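Local atomic coordinates of (5-formylfuran-3-yl)methyl phosphate transaminase (Methanococcus jannaschii, PDB entry 2Z61), a protein that catalyses the pyridoxal phosphate-dependent transfer of an amino group from alanine to 4-(hydroxymethyl)-2-furancarboxaldehyde phosphate, supplying the furan precursor of methanofuran. Residues F41-K45 / P46-E50; N250-I253 / S254-I258; A85-I88 / P89-I93. All blocks are in the same frame, centred on the assembly; numbering follows the deposited sequence.

Contact 1 (F41-K45 / P46-E50); sequences FNTPK and PIVDE
Pro44 and Val48 are joined by the first i to i+4 bond of helix 45-56, Val48 N lying 3.1 Å from Pro44 O, in the plane of that carbonyl. The same oxygen also accepts Ile47 N at 3.0 Å, but this donor stands well above the carbonyl plane and its N-H points less directly, at 132°. One residue on, Asp49 N meets Lys45 O in a nearly linear bond of 2.9 Å. Pro44 thus occupies the N-cap position, while Pro46, in the first turn, has no N-H to offer and none is needed there. Ahead of the cap the chain is extended, and the side chains of Thr43 and Pro44 both meet Ile47. Thr43 CG2, anti to the backbone N (chi1 -61° for OG1), crosses Ile47 at about a right angle and packs 3.6 Å from Ile47 CG2. The Pro44 ring runs alongside Ile47, its CG a tight 3.4 Å from Ile47 CD1. The Thr43 hydroxyl turns elsewhere, to a hydrogen bond with Ala225 O. Val48 CG2 sits 3.5 Å from Thr43 O, and the valine also packs on Leu55 of the second subunit. On the exposed side, the methylenes of Lys45 pass the Asp49 carboxylate, CG lying 3.6 Å from OD2. The lysine bends at its end, and Lys45 NZ is 4.5 Å from Asp49 OD2, probably attracted but too far for a salt bridge.

Contact 2 (N250-I253 / S254-I258); sequences NLFI and SAPTI
The chi1 of -161° in Phe252 sets its ring anti to the backbone N and carries it forward along the chain, so that the CE2 corner comes within 3.8 Å of Ala255 CA and 4.2 Å of Pro256 CD. Both carbons lie at the ring edge, near its plane. Ser254 O is also close, 3.4 Å from CE2, but approaches the ring obliquely. The backbone turns between these groups at Ile253, whose positive phi (81°, with psi -65°) brings Ser254 N back to Phe252 O in a weak, bent hydrogen bond of 3.0 Å. At this three-residue turn the Ile253 side chain leads away from the residues that follow, onto Tyr62. Ser254 OG, placed between its own backbone N and carbonyl carbon, has a weak hydrogen bond to Thr63 N, and Ile253 O accepts a hydrogen bond from Ser65 OG. The Phe252 ring also meets the ring of Phe252 of the second subunit. With phi and psi of this kind at the central residue and the i to i+2 bond, the arrangement is a classic gamma turn, here linking the end of helix 238-251 to the Pro256 N-cap of helix 257-263 at the dimer interface.

Contact 3 (A85-I88 / P89-I93); sequences ADII and PDNII
Ile88 and Asn91 cross at a slant, with Asn91 OD1 reaching back beside the isoleucine: it lies 3.5 Å from Ile88 CB and 3.8 Å from Ile88 CD1. Asn91 holds its CG anti to the carbonyl carbon and beside the backbone N (chi1 -65°), which turns the amide toward the start of the turn. From there OD1 receives Ile88 N in a weak hydrogen bond of 3.5 Å. The main-chain counterpart is stronger: Asn91 N donates to Ile88 O at 2.9 Å, with an N-H...O angle of 157°, although the donor stands well above the carbonyl plane. Asn91 therefore engages both the N-H and the C=O of Ile88, one through its side chain and the other through its backbone.

Ile87 slants across the same asparagine from the buried side. Its CG2 packs 3.8 Å from Asn91 CB and lies a looser 4.3 Å from Ile92 CG1; Ile87 and Ile92 both rest on Ile235 of strand 232-235 and on helix 69-82. Ile88 points to the exposed side instead and stands at about a right angle to the Pro89 ring. Its CG2 is pressed 3.2 Å from Pro89 CD, a carbon pair tighter than normal van der Waals contact. Pro89 and Asp90 form the short 3-10 turn that leads into strand 92-95, an outermost strand of the large sheet, and Pro89 O is held by Arg72.

The contact thus divides by chemistry: the Ile87 and Ile92 side chains pack on the inner side, whereas the turn is held mostly by backbone bonds, that of Asn91 N and a second from Ile92 N to Pro89 O (3.2 Å), with the weak amide bond probably adding only modestly.

In the fold
Along the chain the order is contact 1, contact 3, contact 2, and all three mark places where a regular element starts or ends. Contact 1 opens helix 45-56, contact 3 leads from helix 69-82 into strand 92-95, and contact 2 joins helix 238-251 to helix 257-263. Contacts 2 and 3 have centres about 19 Å apart and share helix 238-251, against which Ile93 packs. The centre of contact 1 is about 21 Å from that of contact 2, their nearest atoms about 5 Å apart without touching, and 26 Å from that of contact 3. Contacts 1 and 2 thus put two helix starts at the dimer interface, whereas contact 3 lies on one subunit's sheet edge.

Contact 1 (F41-K45 / P46-E50)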
ATOM      1  N   PHE A  41       4.739  -7.093 -21.522  1.00 31.23           N
ATOM      2  CA  PHE A  41       3.564  -6.793 -22.330  1.00 30.98           C
ATOM      3  C   PHE A  41       2.813  -5.604 -21.747  1.00 29.97           C
ATOM      4  O   PHE A  41       2.954  -5.286 -20.563  1.00 27.63           O
ATOM      5  CB  PHE A  41       2.598  -7.988 -22.379  1.00 32.13           C
ATOM      6  CG  PHE A  41       3.170  -9.217 -23.025  1.00 33.36           C
ATOM      7  CD1 PHE A  41       4.134  -9.979 -22.375  1.00 35.79           C
ATOM      8  CD2 PHE A  41       2.733  -9.620 -24.281  1.00 35.58           C
ATOM      9  CE1 PHE A  41       4.653 -11.126 -22.967  1.00 37.31           C
ATOM     10  CE2 PHE A  41       3.245 -10.764 -24.881  1.00 37.39           C
ATOM     11  CZ  PHE A  41       4.208 -11.520 -24.224  1.00 37.01           C
ATOM     12  N   ASN A  42       2.030  -4.944 -22.591  1.00 29.86           N
ATOM     13  CA  ASN A  42       1.207  -3.825 -22.157  1.00 30.26           C
ATOM     14  C   ASN A  42      -0.044  -4.408 -21.529  1.00 28.53           C
ATOM     15  O   ASN A  42      -0.341  -5.590 -21.721  1.00 28.22           O
ATOM     16  CB  ASN A  42       0.753  -2.991 -23.353  1.00 33.86           C
ATOM     17  CG  ASN A  42       1.872  -2.161 -23.944  1.00 38.34           C
ATOM     18  OD1 ASN A  42       2.480  -1.337 -23.259  1.00 41.75           O
ATOM     19  ND2 ASN A  42       2.151  -2.369 -25.221  1.00 41.81           N
ATOM     20  N   THR A  43      -0.792  -3.607 -20.800  1.00 24.10           N
ATOM     21  CA  THR A  43      -2.039  -4.151 -20.297  1.00 24.69           C
ATOM     22  C   THR A  43      -3.052  -4.336 -21.422  1.00 25.80           C
ATOM     23  O   THR A  43      -3.246  -3.502 -22.297  1.00 26.50           O
ATOM     24  CB  THR A  43      -2.667  -3.258 -19.227  1.00 22.53           C
ATOM     25  OG1 THR A  43      -1.766  -3.136 -18.119  1.00 29.12           O
ATOM     26  CG2 THR A  43      -3.989  -3.844 -18.753  1.00 22.23           C
ATOM     27  N   PRO A  44      -3.770  -5.503 -21.386  1.00 25.82           N
ATOM     28  CA  PRO A  44      -4.753  -5.730 -22.421  1.00 28.09           C
ATOM     29  C   PRO A  44      -5.670  -4.535 -22.663  1.00 28.18           C
ATOM     30  O   PRO A  44      -6.136  -3.874 -21.730  1.00 27.59           O
ATOM     31  CB  PRO A  44      -5.502  -7.010 -21.999  1.00 26.84           C
ATOM     32  CG  PRO A  44      -5.008  -7.324 -20.596  1.00 30.42           C
ATOM     33  CD  PRO A  44      -3.602  -6.798 -20.587  1.00 27.95           C
ATOM     34  N   LYS A  45      -5.922  -4.278 -23.946  1.00 29.05           N
ATOM     35  CA  LYS A  45      -6.731  -3.151 -24.401  1.00 28.77           C
ATOM     36  C   LYS A  45      -8.070  -2.930 -23.712  1.00 27.23           C
ATOM     37  O   LYS A  45      -8.373  -1.815 -23.297  1.00 25.42           O
ATOM     38  CB  LYS A  45      -6.958  -3.245 -25.915  1.00 32.30           C
ATOM     39  CG  LYS A  45      -7.494  -1.961 -26.532  1.00 34.21           C
ATOM     40  CD  LYS A  45      -7.816  -2.143 -28.008  1.00 40.37           C
ATOM     41  CE  LYS A  45      -8.282  -0.839 -28.643  1.00 39.45           C
ATOM     42  NZ  LYS A  45      -7.173   0.137 -28.770  1.00 43.95           N
ATOM     43  N   PRO A  46      -8.907  -3.973 -23.604  1.00 25.73           N
ATOM     44  CA  PRO A  46     -10.187  -3.736 -22.934  1.00 24.53           C
ATOM     45  C   PRO A  46     -10.043  -3.218 -21.505  1.00 25.43           C
ATOM     46  O   PRO A  46     -10.921  -2.505 -21.014  1.00 21.14           O
ATOM     47  CB  PRO A  46     -10.895  -5.092 -23.025  1.00 22.74           C
ATOM     48  CG  PRO A  46      -9.805  -6.063 -23.352  1.00 28.78           C
ATOM     49  CD  PRO A  46      -8.873  -5.306 -24.222  1.00 26.21           C
ATOM     50  N   ILE A  47      -8.938  -3.567 -20.846  1.00 24.92           N
ATOM     51  CA  ILE A  47      -8.693  -3.107 -19.480  1.00 22.01           C
ATOM     52  C   ILE A  47      -8.279  -1.638 -19.522  1.00 21.75           C
ATOM     53  O   ILE A  47      -8.782  -0.821 -18.748  1.00 21.20           O
ATOM     54  CB  ILE A  47      -7.585  -3.939 -18.775  1.00 21.62           C
ATOM     55  CG1 ILE A  47      -8.065  -5.382 -18.572  1.00 19.93           C
ATOM     56  CG2 ILE A  47      -7.243  -3.307 -17.423  1.00 17.11           C
ATOM     57  CD1 ILE A  47      -7.008  -6.331 -18.038  1.00 23.72           C
ATOM     58  N   VAL A  48      -7.373  -1.303 -20.436  1.00 21.18           N
ATOM     59  CA  VAL A  48      -6.916   0.077 -20.584  1.00 21.14           C
ATOM     60  C   VAL A  48      -8.093   1.015 -20.881  1.00 23.64           C
ATOM     61  O   VAL A  48      -8.229   2.073 -20.249  1.00 24.19           O
ATOM     62  CB  VAL A  48      -5.868   0.206 -21.728  1.00 23.48           C
ATOM     63  CG1 VAL A  48      -5.656   1.684 -22.099  1.00 22.04           C
ATOM     64  CG2 VAL A  48      -4.545  -0.417 -21.298  1.00 21.80           C
ATOM     65  N   ASP A  49      -8.951   0.628 -21.828  1.00 23.56           N
ATOM     66  CA  ASP A  49     -10.102   1.467 -22.192  1.00 24.95           C
ATOM     67  C   ASP A  49     -11.070   1.677 -21.027  1.00 23.41           C
ATOM     68  O   ASP A  49     -11.617   2.761 -20.854  1.00 26.64           O
ATOM     69  CB  ASP A  49     -10.854   0.879 -23.398  1.00 25.69           C
ATOM     70  CG  ASP A  49      -9.986   0.804 -24.656  1.00 28.80           C
ATOM     71  OD1 ASP A  49      -8.994   1.549 -24.744  1.00 27.78           O
ATOM     72  OD2 ASP A  49     -10.297   0.013 -25.567  1.00 32.79           O
ATOM     73  N   GLU A  50     -11.276   0.640 -20.224  1.00 23.55           N
ATOM     74  CA  GLU A  50     -12.171   0.743 -19.083  1.00 21.24           C
ATOM     75  C   GLU A  50     -11.584   1.721 -18.059  1.00 24.13           C
ATOM     76  O   GLU A  50     -12.317   2.415 -17.349  1.00 26.09           O
ATOM     77  CB  GLU A  50     -12.363  -0.641 -18.457  1.00 25.39           C
ATOM     78  CG  GLU A  50     -13.531  -0.746 -17.503  1.00 26.73           C
ATOM     79  CD  GLU A  50     -14.802  -0.159 -18.094  1.00 30.82           C
ATOM     80  OE1 GLU A  50     -14.999  -0.294 -19.322  1.00 31.54           O
ATOM     81  OE2 GLU A  50     -15.604   0.427 -17.330  1.00 32.15           O
TER

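Contact 2 (N250-I253 / S254-I258)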
ATOM      1  N   ASN A 250      -6.905   0.842   8.058  1.00 31.05           N
ATOM      2  CA  ASN A 250      -5.961   1.734   8.720  1.00 32.78           C
ATOM      3  C   ASN A 250      -4.763   2.123   7.858  1.00 32.62           C
ATOM      4  O   ASN A 250      -4.472   3.311   7.696  1.00 30.94           O
ATOM      5  CB  ASN A 250      -5.458   1.098  10.027  1.00 31.92           C
ATOM      6  CG  ASN A 250      -6.465   1.222  11.168  1.00 36.07           C
ATOM      7  OD1 ASN A 250      -6.420   2.174  11.951  1.00 34.47           O
ATOM      8  ND2 ASN A 250      -7.381   0.263  11.261  1.00 34.28           N
ATOM      9  N   LEU A 251      -4.092   1.122   7.295  1.00 30.53           N
ATOM     10  CA  LEU A 251      -2.884   1.329   6.503  1.00 31.76           C
ATOM     11  C   LEU A 251      -2.994   1.747   5.041  1.00 30.34           C
ATOM     12  O   LEU A 251      -2.058   2.345   4.505  1.00 29.97           O
ATOM     13  CB  LEU A 251      -2.015   0.066   6.556  1.00 33.62           C
ATOM     14  CG  LEU A 251      -1.424  -0.402   7.890  1.00 38.46           C
ATOM     15  CD1 LEU A 251      -0.561   0.695   8.450  1.00 41.10           C
ATOM     16  CD2 LEU A 251      -2.520  -0.764   8.877  1.00 42.08           C
ATOM     17  N   PHE A 252      -4.111   1.450   4.384  1.00 28.69           N
ATOM     18  CA  PHE A 252      -4.214   1.767   2.965  1.00 26.70           C
ATOM     19  C   PHE A 252      -5.545   2.383   2.513  1.00 27.47           C
ATOM     20  O   PHE A 252      -5.589   3.118   1.522  1.00 25.97           O
ATOM     21  CB  PHE A 252      -3.937   0.481   2.173  1.00 27.50           C
ATOM     22  CG  PHE A 252      -3.554   0.716   0.747  1.00 26.98           C
ATOM     23  CD1 PHE A 252      -2.418   1.451   0.433  1.00 28.21           C
ATOM     24  CD2 PHE A 252      -4.341   0.226  -0.283  1.00 29.13           C
ATOM     25  CE1 PHE A 252      -2.079   1.700  -0.887  1.00 30.53           C
ATOM     26  CE2 PHE A 252      -4.007   0.471  -1.614  1.00 26.97           C
ATOM     27  CZ  PHE A 252      -2.879   1.209  -1.915  1.00 25.78           C
ATOM     28  N   ILE A 253      -6.615   2.082   3.242  1.00 27.08           N
ATOM     29  CA  ILE A 253      -7.963   2.566   2.939  1.00 27.04           C
ATOM     30  C   ILE A 253      -8.626   1.712   1.849  1.00 28.55           C
ATOM     31  O   ILE A 253      -9.623   1.048   2.112  1.00 31.69           O
ATOM     32  CB  ILE A 253      -7.973   4.044   2.490  1.00 29.91           C
ATOM     33  CG1 ILE A 253      -7.183   4.914   3.480  1.00 29.51           C
ATOM     34  CG2 ILE A 253      -9.412   4.534   2.394  1.00 27.36           C
ATOM     35  CD1 ILE A 253      -7.768   4.974   4.866  1.00 34.75           C
ATOM     36  N   SER A 254      -8.084   1.725   0.630  1.00 26.05           N
ATOM     37  CA  SER A 254      -8.650   0.921  -0.461  1.00 23.77           C
ATOM     38  C   SER A 254      -7.776   0.946  -1.716  1.00 24.98           C
ATOM     39  O   SER A 254      -7.058   1.914  -1.959  1.00 20.91           O
ATOM     40  CB  SER A 254     -10.069   1.400  -0.807  1.00 28.03           C
ATOM     41  OG  SER A 254     -10.095   2.741  -1.278  1.00 29.39           O
ATOM     42  N   ALA A 255      -7.825  -0.126  -2.505  1.00 21.39           N
ATOM     43  CA  ALA A 255      -7.031  -0.217  -3.723  1.00 22.59           C
ATOM     44  C   ALA A 255      -7.383   0.936  -4.658  1.00 19.92           C
ATOM     45  O   ALA A 255      -8.495   1.460  -4.622  1.00 20.31           O
ATOM     46  CB  ALA A 255      -7.282  -1.549  -4.425  1.00 21.33           C
ATOM     47  N   PRO A 256      -6.438   1.347  -5.515  1.00 21.86           N
ATOM     48  CA  PRO A 256      -6.736   2.457  -6.426  1.00 21.22           C
ATOM     49  C   PRO A 256      -8.053   2.276  -7.191  1.00 20.64           C
ATOM     50  O   PRO A 256      -8.307   1.251  -7.830  1.00 18.12           O
ATOM     51  CB  PRO A 256      -5.491   2.530  -7.324  1.00 22.37           C
ATOM     52  CG  PRO A 256      -4.788   1.221  -7.108  1.00 23.54           C
ATOM     53  CD  PRO A 256      -5.061   0.863  -5.687  1.00 23.72           C
ATOM     54  N   THR A 257      -8.902   3.287  -7.089  1.00 22.36           N
ATOM     55  CA  THR A 257     -10.214   3.271  -7.705  1.00 20.13           C
ATOM     56  C   THR A 257     -10.279   2.952  -9.198  1.00 22.42           C
ATOM     57  O   THR A 257     -11.121   2.166  -9.632  1.00 21.11           O
ATOM     58  CB  THR A 257     -10.911   4.602  -7.440  1.00 19.04           C
ATOM     59  OG1 THR A 257     -10.912   4.835  -6.027  1.00 18.62           O
ATOM     60  CG2 THR A 257     -12.353   4.582  -7.946  1.00 20.63           C
ATOM     61  N   ILE A 258      -9.396   3.555  -9.977  1.00 24.27           N
ATOM     62  CA  ILE A 258      -9.381   3.328 -11.414  1.00 25.06           C
ATOM     63  C   ILE A 258      -9.057   1.880 -11.762  1.00 26.75           C
ATOM     64  O   ILE A 258      -9.648   1.316 -12.674  1.00 26.61           O
ATOM     65  CB  ILE A 258      -8.359   4.255 -12.107  1.00 28.31           C
ATOM     66  CG1 ILE A 258      -8.816   5.707 -11.971  1.00 30.46           C
ATOM     67  CG2 ILE A 258      -8.226   3.902 -13.575  1.00 31.98           C
ATOM     68  CD1 ILE A 258      -7.736   6.704 -12.316  1.00 34.32           C
TER

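Contact 3 (A85-I88 / P89-I93)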
ATOM      1  N   ALA A  85     -14.772 -24.803  -6.683  1.00 67.65           N
ATOM      2  CA  ALA A  85     -14.851 -24.210  -5.355  1.00 67.00           C
ATOM      3  C   ALA A  85     -15.743 -22.976  -5.346  1.00 66.08           C
ATOM      4  O   ALA A  85     -15.544 -22.050  -6.134  1.00 67.87           O
ATOM      5  CB  ALA A  85     -13.457 -23.846  -4.868  1.00 66.70           C
ATOM      6  N   ASP A  86     -16.730 -22.967  -4.457  1.00 63.74           N
ATOM      7  CA  ASP A  86     -17.633 -21.832  -4.354  1.00 61.96           C
ATOM      8  C   ASP A  86     -17.169 -20.923  -3.220  1.00 58.57           C
ATOM      9  O   ASP A  86     -16.978 -21.366  -2.085  1.00 57.72           O
ATOM     10  CB  ASP A  86     -19.067 -22.304  -4.104  1.00 66.61           C
ATOM     11  CG  ASP A  86     -19.189 -23.161  -2.864  1.00 70.35           C
ATOM     12  OD1 ASP A  86     -18.562 -24.243  -2.820  1.00 72.69           O
ATOM     13  OD2 ASP A  86     -19.910 -22.751  -1.931  1.00 72.13           O
ATOM     14  N   ILE A  87     -16.984 -19.649  -3.543  1.00 54.02           N
ATOM     15  CA  ILE A  87     -16.520 -18.670  -2.572  1.00 51.08           C
ATOM     16  C   ILE A  87     -17.461 -17.474  -2.567  1.00 47.84           C
ATOM     17  O   ILE A  87     -17.925 -17.041  -3.619  1.00 46.69           O
ATOM     18  CB  ILE A  87     -15.097 -18.189  -2.933  1.00 52.43           C
ATOM     19  CG1 ILE A  87     -14.138 -19.379  -2.935  1.00 53.23           C
ATOM     20  CG2 ILE A  87     -14.623 -17.147  -1.939  1.00 54.68           C
ATOM     21  CD1 ILE A  87     -12.764 -19.048  -3.463  1.00 55.00           C
ATOM     22  N   ILE A  88     -17.743 -16.948  -1.381  1.00 44.38           N
ATOM     23  CA  ILE A  88     -18.625 -15.796  -1.233  1.00 42.66           C
ATOM     24  C   ILE A  88     -17.827 -14.492  -1.388  1.00 40.12           C
ATOM     25  O   ILE A  88     -16.662 -14.422  -0.997  1.00 38.00           O
ATOM     26  CB  ILE A  88     -19.320 -15.815   0.156  1.00 44.14           C
ATOM     27  CG1 ILE A  88     -20.183 -17.074   0.288  1.00 47.92           C
ATOM     28  CG2 ILE A  88     -20.186 -14.582   0.337  1.00 46.48           C
ATOM     29  CD1 ILE A  88     -19.405 -18.379   0.222  1.00 51.85           C
ATOM     30  N   PRO A  89     -18.442 -13.451  -1.968  1.00 38.53           N
ATOM     31  CA  PRO A  89     -17.759 -12.167  -2.159  1.00 39.14           C
ATOM     32  C   PRO A  89     -17.180 -11.561  -0.882  1.00 39.16           C
ATOM     33  O   PRO A  89     -16.193 -10.833  -0.936  1.00 39.45           O
ATOM     34  CB  PRO A  89     -18.842 -11.293  -2.781  1.00 38.88           C
ATOM     35  CG  PRO A  89     -19.589 -12.284  -3.627  1.00 40.73           C
ATOM     36  CD  PRO A  89     -19.733 -13.464  -2.680  1.00 39.16           C
ATOM     37  N   ASP A  90     -17.793 -11.862   0.258  1.00 40.28           N
ATOM     38  CA  ASP A  90     -17.315 -11.347   1.539  1.00 41.28           C
ATOM     39  C   ASP A  90     -15.998 -11.997   1.968  1.00 37.82           C
ATOM     40  O   ASP A  90     -15.331 -11.506   2.878  1.00 37.03           O
ATOM     41  CB  ASP A  90     -18.366 -11.568   2.638  1.00 46.47           C
ATOM     42  CG  ASP A  90     -19.489 -10.537   2.599  1.00 50.39           C
ATOM     43  OD1 ASP A  90     -19.194  -9.328   2.460  1.00 51.99           O
ATOM     44  OD2 ASP A  90     -20.668 -10.937   2.722  1.00 52.54           O
ATOM     45  N   ASN A  91     -15.633 -13.098   1.317  1.00 34.62           N
ATOM     46  CA  ASN A  91     -14.394 -13.805   1.640  1.00 34.74           C
ATOM     47  C   ASN A  91     -13.223 -13.277   0.822  1.00 30.57           C
ATOM     48  O   ASN A  91     -12.146 -13.867   0.819  1.00 28.89           O
ATOM     49  CB  ASN A  91     -14.534 -15.301   1.355  1.00 36.01           C
ATOM     50  CG  ASN A  91     -15.549 -15.971   2.240  1.00 43.36           C
ATOM     51  OD1 ASN A  91     -16.362 -16.773   1.777  1.00 50.49           O
ATOM     52  ND2 ASN A  91     -15.517 -15.642   3.528  1.00 42.35           N
ATOM     53  N   ILE A  92     -13.443 -12.161   0.138  1.00 28.24           N
ATOM     54  CA  ILE A  92     -12.427 -11.574  -0.721  1.00 28.21           C
ATOM     55  C   ILE A  92     -12.177 -10.100  -0.405  1.00 30.19           C
ATOM     56  O   ILE A  92     -13.111  -9.351  -0.133  1.00 32.94           O
ATOM     57  CB  ILE A  92     -12.864 -11.678  -2.206  1.00 24.94           C
ATOM     58  CG1 ILE A  92     -13.315 -13.108  -2.515  1.00 25.09           C
ATOM     59  CG2 ILE A  92     -11.731 -11.239  -3.129  1.00 26.01           C
ATOM     60  CD1 ILE A  92     -13.455 -13.411  -4.000  1.00 20.80           C
ATOM     61  N   ILE A  93     -10.913  -9.691  -0.424  1.00 28.90           N
ATOM     62  CA  ILE A  93     -10.581  -8.287  -0.209  1.00 28.14           C
ATOM     63  C   ILE A  93      -9.636  -7.830  -1.313  1.00 23.49           C
ATOM     64  O   ILE A  93      -8.667  -8.520  -1.648  1.00 23.23           O
ATOM     65  CB  ILE A  93      -9.906  -8.026   1.145  1.00 27.08           C
ATOM     66  CG1 ILE A  93     -10.888  -8.293   2.283  1.00 34.18           C
ATOM     67  CG2 ILE A  93      -9.460  -6.575   1.223  1.00 27.41           C
ATOM     68  CD1 ILE A  93     -10.385  -7.822   3.640  1.00 38.51           C
TER